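Side-chain contacts in DNA polymerase sliding clamp 2 (Sulfolobus tokodaii, PDB 3AIZ), which serves as a subunit of a ring-shaped sliding clamp that encircles DNA and tethers the polymerase and other proteins to it during replication: residues Phe50-Lys54 / Glu55-Asp59; Ile68-Ile72 / Asn73-Lys77; Gly140-Leu143 / Lys144-Arg148; Ile202-Leu205 / Lys206-Lys210. All blocks are in the same frame, centred on the assembly; numbering follows the deposited sequence.

How the interactions relate
Along the chain the four contacts follow in series, each made within one continuous run of residues, and none nests in or crosses another. Interaction 1 closes the turn that ends strand 46-53, and interaction 2 the junction of strand 66-71 with helix 72-80; both belong to the N-terminal domain, their centres about 18 Å apart. Interactions 3 and 4 close successive turns within helices 140-150 and 202-211 of the C-terminal domain. Only these last two touch: Ala147 and Leu143 meet Phe209, and Lys206 lies against Ala147, which binds the helices into a pair. Interaction 1 lies across the chain's centre from both.

Interaction 1. Residues Phe50-Lys54 / Glu55-Asp59; sequences FKIPK and EYLED
The ring of Tyr56 overlaps the pyrrolidine of Pro53 where strand 46-53 of the N-terminal clamp domain runs out into a tight turn. Two overlapping beta-turns build this corner, the first wound like a 3-10 helix. Tyr56 N donates to Pro53 O at 3.0 Å, and one residue further on Leu57 N donates to Lys54 O at 3.1 Å.

On one flank of the turn the proline meets the phenol at a slant. Pro53 CG sits in the plane of the ring, at its edge, while Pro53 CB comes within 3.8 Å of Tyr56 CD2. The first torsion of Tyr56 (chi1 -53°) swings its ring back beside its own backbone N, which brings its CD2 edge to the proline three residues earlier. Lys54 and Glu55, between the two, send their extended chains outward from the protein.

The other flank is buried. Leu57 turns in under the corner and meets Ile52 at about a right angle. It also packs on Ile35 of the neighbouring strand 34-40, to which Ile52 is joined by backbone hydrogen bonding, so the turn is seated on the sheet at the point where strand 46-53 stops. Both branches of Leu57 are used: CD1 rests 3.9 Å from Ile52 O, and CD2 approaches Ile52 CG2 to 3.6 Å.

Interaction 2. Residues Ile68-Ile72 / Asn73-Lys77; sequences IKINI and NDLKK
With chi1 of Asn71 at -173°, its amide is thrown opposite the backbone N and forward over the start of the next turn, while Asn73 (chi1 -67°) folds its own amide back beside its backbone N. The two amides cross with their planes 60° apart. Asn71 OD1 accepts from Asn73 N at 2.9 Å, the donor lying somewhat off the carbonyl plane. Asp74 approaches the asparagine from another direction: its carboxylate stacks on the Asn71 amide, with OD2 3.9 Å from Asn71 CB.

This is an N-cap. Asn71 is the last residue of strand 66-71 and its side chain caps helix 72-80, taking up an N-H of the first turn that has no preceding carbonyl to bind. A weak bond from Asp74 N to Asn71 O, 3.2 Å long, adds a backbone link across the same junction.

Apolar contacts join strand and helix on the buried side, where Ile70 CD1 touches Leu75 CD2 at 3.7 Å. Leu75 continues to Leu16 of helix 9-16 and Val100 of strand 97-104. Ile72 packs toward Leu19 and Val22, yet its CD1 also lies 3.7 Å from Lys76 CE, where the extended lysine chain runs obliquely over the isoleucine. Lys76 packs in turn against Tyr13 and Leu16 of helix 9-16.

Interaction 3. Residues Gly140-Leu143 / Lys144-Arg148; sequences GDVL and KDIAR
Val142 and Ile146 meet one turn apart on the buried flank of helix 140-150, though only lightly: Val142 CG1 and Ile146 CD1 are 4.4 Å apart, and Leu143 CD2 lies at much the same distance from that methyl. A chi1 of -65° turns the CG1-CD1 arm of Ile146 back toward Val142. The close side of the contact rests on the main chain, where Ile146 N donates to Val142 O at 2.9 Å and Ala147 N to Leu143 O at 2.8 Å, and on packing against the surrounding elements. Leu143 turns inward onto Phe209 of helix 202-211 and onto Val218 and Val220 of strand 218-223. Ala147 lies on Lys206 of that same helix, whereas Ile146 packs on Tyr177 and Leu181 of strand 175-183.

The solvent side is looser. Asp141 and Lys144 are exposed, and although their charges are opposite, Asp141 OD1 and Lys144 NZ stay 5.8 Å apart.

A third edge of the helix faces the chain of DNA polymerase sliding clamp C. Here Arg148 NH1 forms a long salt bridge of 3.9 Å with Asp145 OD1. The oxygen stands over one face of the guanidinium, toward its rim, so the attraction is of charge alone and no N-H points at it; Arg148 NE adds a weak bond to Asp145 O. Tyr105 of clamp C packs on Asp145 and Ile146 and makes a weak hydrogen bond with Arg148, while its Val104 meets Val142. The arrangement is that of a subunit-interface helix in the C-terminal domain of a PCNA-type sliding clamp.

Interaction 4. Residues Ile202-Leu205 / Lys206-Lys210; sequences IEVL and KDVFK
Leu205 lies alongside Phe209 one turn later in helix 202-211, both pointing the same way, with Leu205 CG over one face of the ring, 4.0 Å from its centroid in a CH-pi contact. Leu205 CD1 reaches the rim at Phe209 CE1, 3.5 Å away. Phe209 also packs on Ala147, pairing this helix with helix 140-150 of the C-terminal domain; as in other PCNA-type clamps, such helices probably line the central channel through which DNA passes.

Beneath these side chains each carbonyl from Ile202 to Leu205 receives an N-H from four residues on. Lys206 N binds Ile202 O at 2.8 Å, Val208 N binds Val204 O and Phe209 N binds Leu205 O, each at 3.0 Å, and the bond from Asp207 N to Glu203 O, at 3.3 Å, is weak. Later carbonyls turn to hydroxyls: Phe209 O is bonded to Thr212 OG1 and Lys210 O to Ser213 OG.

The charged ends are less closely matched. Lys206 bends at chi3, passing its CE over Ile202 CG2, and its NZ stays 4.2 Å from Glu203 OE1, beyond a salt bridge. The turn therefore rests on backbone bonds and apolar contact, with electrostatics between Glu203 and Lys206 probably contributing only a diffuse attraction.

Interaction 1. Residues Phe50-Lys54 / Glu55-Asp59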
loop_
_atom_site.group_PDB
_atom_site.type_symbol
_atom_site.label_atom_id
_atom_site.label_comp_id
_atom_site.label_asym_id
_atom_site.label_seq_id
_atom_site.Cartn_x
_atom_site.Cartn_y
_atom_site.Cartn_z
ATOM N N PHE A 50 0.515 -21.667 31.337
ATOM C CA PHE A 50 0.959 -20.284 31.368
ATOM C C PHE A 50 1.146 -19.900 32.827
ATOM O O PHE A 50 0.217 -20.025 33.621
ATOM C CB PHE A 50 -0.084 -19.386 30.702
ATOM C CG PHE A 50 0.017 -17.942 31.091
ATOM C CD1 PHE A 50 1.056 -17.155 30.629
ATOM C CD2 PHE A 50 -0.937 -17.367 31.912
ATOM C CE1 PHE A 50 1.146 -15.825 30.986
ATOM C CE2 PHE A 50 -0.852 -16.039 32.272
ATOM C CZ PHE A 50 0.191 -15.267 31.808
ATOM N N LYS A 51 2.344 -19.452 33.191
ATOM C CA LYS A 51 2.635 -19.168 34.594
ATOM C C LYS A 51 3.526 -17.947 34.817
ATOM O O LYS A 51 4.576 -17.804 34.192
ATOM C CB LYS A 51 3.246 -20.399 35.272
ATOM C CG LYS A 51 3.730 -20.152 36.693
ATOM C CD LYS A 51 3.969 -21.456 37.437
ATOM C CE LYS A 51 5.022 -22.307 36.748
ATOM N NZ LYS A 51 5.176 -23.641 37.398
ATOM N N ILE A 52 3.096 -17.073 35.721
ATOM C CA ILE A 52 3.892 -15.923 36.133
ATOM C C ILE A 52 4.151 -15.964 37.637
ATOM O O ILE A 52 3.265 -15.652 38.432
ATOM C CB ILE A 52 3.196 -14.594 35.794
ATOM C CG1 ILE A 52 2.839 -14.536 34.309
ATOM C CG2 ILE A 52 4.080 -13.420 36.179
ATOM C CD1 ILE A 52 2.249 -13.211 33.877
ATOM N N PRO A 53 5.372 -16.355 38.031
ATOM C CA PRO A 53 5.746 -16.399 39.449
ATOM C C PRO A 53 5.488 -15.059 40.129
ATOM O O PRO A 53 5.574 -14.018 39.479
ATOM C CB PRO A 53 7.248 -16.687 39.400
ATOM C CG PRO A 53 7.449 -17.401 38.109
ATOM C CD PRO A 53 6.470 -16.790 37.152
ATOM N N LYS A 54 5.178 -15.091 41.420
ATOM C CA LYS A 54 4.866 -13.874 42.163
ATOM C C LYS A 54 6.066 -12.934 42.226
ATOM O O LYS A 54 5.919 -11.746 42.506
ATOM C CB LYS A 54 4.392 -14.209 43.579
ATOM C CG LYS A 54 5.495 -14.695 44.506
ATOM C CD LYS A 54 5.053 -14.650 45.959
ATOM C CE LYS A 54 6.208 -14.950 46.901
ATOM N NZ LYS A 54 5.804 -14.829 48.332
ATOM N N GLU A 55 7.252 -13.475 41.968
ATOM C CA GLU A 55 8.471 -12.677 41.976
ATOM C C GLU A 55 8.426 -11.619 40.881
ATOM O O GLU A 55 9.032 -10.555 41.004
ATOM C CB GLU A 55 9.698 -13.570 41.780
ATOM C CG GLU A 55 11.017 -12.811 41.776
ATOM C CD GLU A 55 12.171 -13.641 41.245
ATOM O OE1 GLU A 55 11.920 -14.752 40.731
ATOM O OE2 GLU A 55 13.328 -13.177 41.337
ATOM N N TYR A 56 7.699 -11.917 39.812
ATOM C CA TYR A 56 7.623 -11.019 38.668
ATOM C C TYR A 56 6.300 -10.261 38.633
ATOM O O TYR A 56 5.936 -9.669 37.617
ATOM C CB TYR A 56 7.838 -11.795 37.371
ATOM C CG TYR A 56 9.099 -12.629 37.382
ATOM C CD1 TYR A 56 10.351 -12.029 37.361
ATOM C CD2 TYR A 56 9.036 -14.016 37.412
ATOM C CE1 TYR A 56 11.506 -12.787 37.372
ATOM C CE2 TYR A 56 10.186 -14.782 37.419
ATOM C CZ TYR A 56 11.418 -14.163 37.400
ATOM O OH TYR A 56 12.566 -14.922 37.409
ATOM N N LEU A 57 5.588 -10.285 39.756
ATOM C CA LEU A 57 4.363 -9.513 39.910
ATOM C C LEU A 57 4.580 -8.414 40.940
ATOM O O LEU A 57 4.863 -8.695 42.103
ATOM C CB LEU A 57 3.214 -10.415 40.357
ATOM C CG LEU A 57 2.803 -11.548 39.416
ATOM C CD1 LEU A 57 1.810 -12.471 40.102
ATOM C CD2 LEU A 57 2.224 -10.993 38.121
ATOM N N GLU A 58 4.454 -7.162 40.511
ATOM C CA GLU A 58 4.597 -6.033 41.424
ATOM C C GLU A 58 3.238 -5.543 41.907
ATOM O O GLU A 58 2.216 -5.797 41.269
ATOM C CB GLU A 58 5.363 -4.886 40.758
ATOM C CG GLU A 58 6.835 -5.175 40.508
ATOM C CD GLU A 58 7.064 -6.098 39.327
ATOM O OE1 GLU A 58 6.338 -5.966 38.318
ATOM O OE2 GLU A 58 7.974 -6.949 39.405
ATOM N N ASP A 59 3.235 -4.843 43.039
ATOM C CA ASP A 59 2.014 -4.281 43.609
ATOM C C ASP A 59 0.899 -5.320 43.601
ATOM O O ASP A 59 -0.235 -5.031 43.220
ATOM C CB ASP A 59 1.588 -3.036 42.825
ATOM C CG ASP A 59 0.674 -2.126 43.623
ATOM O OD1 ASP A 59 0.377 -2.452 44.791
ATOM O OD2 ASP A 59 0.256 -1.081 43.078
#

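Interaction 2. Residues Ile68-Ile72 / Asn73-Lys77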
loop_
_atom_site.group_PDB
_atom_site.type_symbol
_atom_site.label_atom_id
_atom_site.label_comp_id
_atom_site.label_asym_id
_atom_site.label_seq_id
_atom_site.Cartn_x
_atom_site.Cartn_y
_atom_site.Cartn_z
ATOM N N ILE A 68 -10.604 -16.599 37.490
ATOM C CA ILE A 68 -11.557 -15.898 36.637
ATOM C C ILE A 68 -11.537 -16.442 35.213
ATOM O O ILE A 68 -10.538 -16.322 34.506
ATOM C CB ILE A 68 -11.268 -14.386 36.587
ATOM C CG1 ILE A 68 -10.931 -13.857 37.982
ATOM C CG2 ILE A 68 -12.452 -13.638 35.995
ATOM C CD1 ILE A 68 -10.665 -12.368 38.021
ATOM N N LYS A 69 -12.650 -17.037 34.795
ATOM C CA LYS A 69 -12.772 -17.572 33.443
ATOM C C LYS A 69 -13.103 -16.455 32.457
ATOM O O LYS A 69 -14.209 -15.919 32.464
ATOM C CB LYS A 69 -13.844 -18.661 33.397
ATOM C CG LYS A 69 -13.970 -19.363 32.057
ATOM C CD LYS A 69 -14.893 -20.566 32.157
ATOM C CE LYS A 69 -15.008 -21.291 30.826
ATOM N NZ LYS A 69 -15.651 -20.440 29.788
ATOM N N ILE A 70 -12.138 -16.111 31.610
ATOM C CA ILE A 70 -12.291 -14.988 30.691
ATOM C C ILE A 70 -12.090 -15.389 29.231
ATOM O O ILE A 70 -11.546 -16.453 28.937
ATOM C CB ILE A 70 -11.295 -13.864 31.022
ATOM C CG1 ILE A 70 -9.872 -14.297 30.667
ATOM C CG2 ILE A 70 -11.395 -13.480 32.489
ATOM C CD1 ILE A 70 -8.832 -13.230 30.907
ATOM N N ASN A 71 -12.536 -14.523 28.325
ATOM C CA ASN A 71 -12.336 -14.722 26.896
ATOM C C ASN A 71 -10.944 -14.261 26.484
ATOM O O ASN A 71 -10.657 -13.063 26.464
ATOM C CB ASN A 71 -13.406 -13.967 26.101
ATOM C CG ASN A 71 -13.349 -14.261 24.610
ATOM O OD1 ASN A 71 -12.286 -14.548 24.059
ATOM N ND2 ASN A 71 -14.499 -14.186 23.950
ATOM N N ILE A 72 -10.081 -15.216 26.156
ATOM C CA ILE A 72 -8.684 -14.924 25.855
ATOM C C ILE A 72 -8.517 -13.953 24.687
ATOM O O ILE A 72 -7.554 -13.187 24.641
ATOM C CB ILE A 72 -7.890 -16.213 25.564
ATOM C CG1 ILE A 72 -6.403 -15.896 25.398
ATOM C CG2 ILE A 72 -8.438 -16.913 24.331
ATOM C CD1 ILE A 72 -5.549 -17.111 25.134
ATOM N N ASN A 73 -9.456 -13.985 23.748
ATOM C CA ASN A 73 -9.393 -13.116 22.579
ATOM C C ASN A 73 -9.390 -11.636 22.950
ATOM O O ASN A 73 -8.589 -10.859 22.429
ATOM C CB ASN A 73 -10.544 -13.423 21.620
ATOM C CG ASN A 73 -10.422 -14.795 20.986
ATOM O OD1 ASN A 73 -9.354 -15.178 20.506
ATOM N ND2 ASN A 73 -11.520 -15.543 20.976
ATOM N N ASP A 74 -10.287 -11.255 23.855
ATOM C CA ASP A 74 -10.377 -9.873 24.313
ATOM C C ASP A 74 -9.086 -9.434 24.993
ATOM O O ASP A 74 -8.657 -8.288 24.854
ATOM C CB ASP A 74 -11.550 -9.705 25.280
ATOM C CG ASP A 74 -12.886 -9.992 24.628
ATOM O OD1 ASP A 74 -12.953 -9.989 23.381
ATOM O OD2 ASP A 74 -13.871 -10.216 25.365
ATOM N N LEU A 75 -8.472 -10.354 25.730
ATOM C CA LEU A 75 -7.242 -10.062 26.455
ATOM C C LEU A 75 -6.066 -9.883 25.502
ATOM O O LEU A 75 -5.069 -9.246 25.843
ATOM C CB LEU A 75 -6.946 -11.172 27.468
ATOM C CG LEU A 75 -5.714 -10.995 28.356
ATOM C CD1 LEU A 75 -5.716 -9.626 29.018
ATOM C CD2 LEU A 75 -5.649 -12.100 29.398
ATOM N N LYS A 76 -6.184 -10.445 24.304
ATOM C CA LYS A 76 -5.149 -10.286 23.291
ATOM C C LYS A 76 -5.275 -8.935 22.593
ATOM O O LYS A 76 -4.274 -8.278 22.307
ATOM C CB LYS A 76 -5.202 -11.425 22.269
ATOM C CG LYS A 76 -4.752 -12.774 22.814
ATOM C CD LYS A 76 -4.710 -13.832 21.718
ATOM C CE LYS A 76 -4.217 -15.170 22.253
ATOM N NZ LYS A 76 -4.173 -16.224 21.198
ATOM N N LYS A 77 -6.511 -8.522 22.329
ATOM C CA LYS A 77 -6.766 -7.242 21.679
ATOM C C LYS A 77 -6.133 -6.085 22.448
ATOM O O LYS A 77 -5.475 -5.226 21.863
ATOM C CB LYS A 77 -8.272 -7.006 21.526
ATOM C CG LYS A 77 -8.972 -8.015 20.629
ATOM C CD LYS A 77 -10.459 -7.709 20.504
ATOM C CE LYS A 77 -11.161 -8.727 19.614
ATOM N NZ LYS A 77 -12.613 -8.431 19.458
#

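Interaction 3. Residues Gly140-Leu143 / Lys144-Arg148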
loop_
_atom_site.group_PDB
_atom_site.type_symbol
_atom_site.label_atom_id
_atom_site.label_comp_id
_atom_site.label_asym_id
_atom_site.label_seq_id
_atom_site.Cartn_x
_atom_site.Cartn_y
_atom_site.Cartn_z
ATOM N N GLY A 140 15.103 -20.687 21.020
ATOM C CA GLY A 140 13.888 -21.203 20.416
ATOM C C GLY A 140 13.929 -21.296 18.903
ATOM O O GLY A 140 13.264 -22.144 18.309
ATOM N N ASP A 141 14.707 -20.422 18.274
ATOM C CA ASP A 141 14.821 -20.414 16.820
ATOM C C ASP A 141 15.304 -21.761 16.288
ATOM O O ASP A 141 14.836 -22.236 15.253
ATOM C CB ASP A 141 15.749 -19.289 16.356
ATOM C CG ASP A 141 15.141 -17.912 16.557
ATOM O OD1 ASP A 141 13.958 -17.723 16.196
ATOM O OD2 ASP A 141 15.844 -17.016 17.072
ATOM N N VAL A 142 16.239 -22.376 17.005
ATOM C CA VAL A 142 16.754 -23.683 16.618
ATOM C C VAL A 142 15.644 -24.726 16.634
ATOM O O VAL A 142 15.467 -25.470 15.670
ATOM C CB VAL A 142 17.891 -24.143 17.545
ATOM C CG1 VAL A 142 18.371 -25.526 17.140
ATOM C CG2 VAL A 142 19.036 -23.143 17.518
ATOM N N LEU A 143 14.898 -24.777 17.733
ATOM C CA LEU A 143 13.794 -25.720 17.858
ATOM C C LEU A 143 12.763 -25.487 16.758
ATOM O O LEU A 143 12.192 -26.434 16.218
ATOM C CB LEU A 143 13.142 -25.610 19.238
ATOM C CG LEU A 143 14.050 -25.928 20.429
ATOM C CD1 LEU A 143 13.317 -25.715 21.745
ATOM C CD2 LEU A 143 14.585 -27.349 20.332
ATOM N N LYS A 144 12.532 -24.221 16.426
ATOM C CA LYS A 144 11.629 -23.876 15.337
ATOM C C LYS A 144 12.147 -24.452 14.024
ATOM O O LYS A 144 11.381 -25.002 13.235
ATOM C CB LYS A 144 11.475 -22.360 15.227
ATOM C CG LYS A 144 10.450 -21.908 14.200
ATOM C CD LYS A 144 10.265 -20.402 14.250
ATOM C CE LYS A 144 9.137 -19.948 13.340
ATOM N NZ LYS A 144 8.903 -18.480 13.447
ATOM N N ASP A 145 13.451 -24.326 13.800
ATOM C CA ASP A 145 14.081 -24.896 12.613
ATOM C C ASP A 145 13.888 -26.408 12.566
ATOM O O ASP A 145 13.573 -26.971 11.518
ATOM C CB ASP A 145 15.572 -24.551 12.572
ATOM C CG ASP A 145 15.825 -23.087 12.265
ATOM O OD1 ASP A 145 14.934 -22.440 11.674
ATOM O OD2 ASP A 145 16.918 -22.584 12.606
ATOM N N ILE A 146 14.077 -27.060 13.708
ATOM C CA ILE A 146 13.877 -28.502 13.814
ATOM C C ILE A 146 12.421 -28.874 13.549
ATOM O O ILE A 146 12.133 -29.928 12.982
ATOM C CB ILE A 146 14.301 -29.028 15.197
ATOM C CG1 ILE A 146 15.807 -28.852 15.392
ATOM C CG2 ILE A 146 13.911 -30.488 15.358
ATOM C CD1 ILE A 146 16.316 -29.372 16.716
ATOM N N ALA A 147 11.505 -28.003 13.957
ATOM C CA ALA A 147 10.086 -28.222 13.710
ATOM C C ALA A 147 9.803 -28.211 12.210
ATOM O O ALA A 147 9.030 -29.025 11.708
ATOM C CB ALA A 147 9.253 -27.169 14.419
ATOM N N ARG A 148 10.437 -27.281 11.503
ATOM C CA ARG A 148 10.317 -27.205 10.053
ATOM C C ARG A 148 10.854 -28.477 9.403
ATOM O O ARG A 148 10.245 -29.022 8.483
ATOM C CB ARG A 148 11.071 -25.988 9.522
ATOM C CG ARG A 148 11.346 -26.032 8.030
ATOM C CD ARG A 148 12.613 -25.267 7.704
ATOM N NE ARG A 148 13.749 -25.766 8.474
ATOM C CZ ARG A 148 14.902 -25.121 8.609
ATOM N NH1 ARG A 148 15.077 -23.941 8.027
ATOM N NH2 ARG A 148 15.879 -25.651 9.332
#

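Interaction 4. Residues Ile202-Leu205 / Lys206-Lys210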
loop_
_atom_site.group_PDB
_atom_site.type_symbol
_atom_site.label_atom_id
_atom_site.label_comp_id
_atom_site.label_asym_id
_atom_site.label_seq_id
_atom_site.Cartn_x
_atom_site.Cartn_y
_atom_site.Cartn_z
ATOM N N ILE A 202 4.975 -35.977 16.143
ATOM C CA ILE A 202 5.540 -34.877 15.369
ATOM C C ILE A 202 4.572 -33.705 15.306
ATOM O O ILE A 202 4.978 -32.549 15.399
ATOM C CB ILE A 202 5.905 -35.304 13.937
ATOM C CG1 ILE A 202 7.060 -36.302 13.960
ATOM C CG2 ILE A 202 6.284 -34.094 13.096
ATOM C CD1 ILE A 202 7.869 -36.316 12.688
ATOM N N GLU A 203 3.289 -34.012 15.145
ATOM C CA GLU A 203 2.256 -32.985 15.100
ATOM C C GLU A 203 2.343 -32.074 16.318
ATOM O O GLU A 203 2.295 -30.850 16.198
ATOM C CB GLU A 203 0.869 -33.627 15.025
ATOM C CG GLU A 203 0.621 -34.425 13.755
ATOM C CD GLU A 203 0.568 -33.549 12.519
ATOM O OE1 GLU A 203 0.224 -32.354 12.650
ATOM O OE2 GLU A 203 0.864 -34.054 11.414
ATOM N N VAL A 204 2.482 -32.680 17.492
ATOM C CA VAL A 204 2.509 -31.928 18.738
ATOM C C VAL A 204 3.859 -31.262 18.967
ATOM O O VAL A 204 3.929 -30.074 19.284
ATOM C CB VAL A 204 2.181 -32.827 19.938
ATOM C CG1 VAL A 204 2.108 -31.999 21.210
ATOM C CG2 VAL A 204 0.874 -33.563 19.698
ATOM N N LEU A 205 4.930 -32.030 18.806
ATOM C CA LEU A 205 6.275 -31.514 19.019
ATOM C C LEU A 205 6.574 -30.356 18.068
ATOM O O LEU A 205 7.268 -29.406 18.427
ATOM C CB LEU A 205 7.307 -32.627 18.838
ATOM C CG LEU A 205 8.687 -32.355 19.434
ATOM C CD1 LEU A 205 8.579 -32.212 20.942
ATOM C CD2 LEU A 205 9.660 -33.463 19.069
ATOM N N LYS A 206 6.041 -30.444 16.854
ATOM C CA LYS A 206 6.224 -29.403 15.850
ATOM C C LYS A 206 5.558 -28.101 16.288
ATOM O O LYS A 206 6.198 -27.051 16.334
ATOM C CB LYS A 206 5.645 -29.857 14.510
ATOM C CG LYS A 206 5.859 -28.886 13.363
ATOM C CD LYS A 206 4.853 -29.137 12.247
ATOM C CE LYS A 206 4.764 -30.618 11.903
ATOM N NZ LYS A 206 3.743 -30.888 10.851
ATOM N N ASP A 207 4.270 -28.179 16.610
ATOM C CA ASP A 207 3.509 -27.015 17.056
ATOM C C ASP A 207 4.168 -26.322 18.244
ATOM O O ASP A 207 4.347 -25.104 18.241
ATOM C CB ASP A 207 2.079 -27.417 17.422
ATOM C CG ASP A 207 1.274 -27.869 16.221
ATOM O OD1 ASP A 207 1.773 -27.730 15.083
ATOM O OD2 ASP A 207 0.142 -28.359 16.416
ATOM N N VAL A 208 4.520 -27.106 19.259
ATOM C CA VAL A 208 5.169 -26.575 20.452
ATOM C C VAL A 208 6.494 -25.901 20.113
ATOM O O VAL A 208 6.704 -24.731 20.434
ATOM C CB VAL A 208 5.419 -27.682 21.496
ATOM C CG1 VAL A 208 6.231 -27.138 22.663
ATOM C CG2 VAL A 208 4.102 -28.260 21.980
ATOM N N PHE A 209 7.384 -26.646 19.465
ATOM C CA PHE A 209 8.698 -26.134 19.092
ATOM C C PHE A 209 8.612 -24.802 18.357
ATOM O O PHE A 209 9.378 -23.880 18.635
ATOM C CB PHE A 209 9.449 -27.158 18.239
ATOM C CG PHE A 209 10.242 -28.148 19.041
ATOM C CD1 PHE A 209 9.854 -28.488 20.325
ATOM C CD2 PHE A 209 11.376 -28.740 18.510
ATOM C CE1 PHE A 209 10.583 -29.397 21.066
ATOM C CE2 PHE A 209 12.109 -29.652 19.246
ATOM C CZ PHE A 209 11.712 -29.980 20.525
ATOM N N LYS A 210 7.674 -24.707 17.421
ATOM C CA LYS A 210 7.492 -23.490 16.639
ATOM C C LYS A 210 7.188 -22.302 17.548
ATOM O O LYS A 210 7.628 -21.181 17.292
ATOM C CB LYS A 210 6.373 -23.682 15.613
ATOM C CG LYS A 210 6.184 -22.519 14.652
ATOM C CD LYS A 210 5.187 -22.877 13.558
ATOM C CE LYS A 210 4.911 -21.694 12.638
ATOM N NZ LYS A 210 4.249 -20.565 13.356
#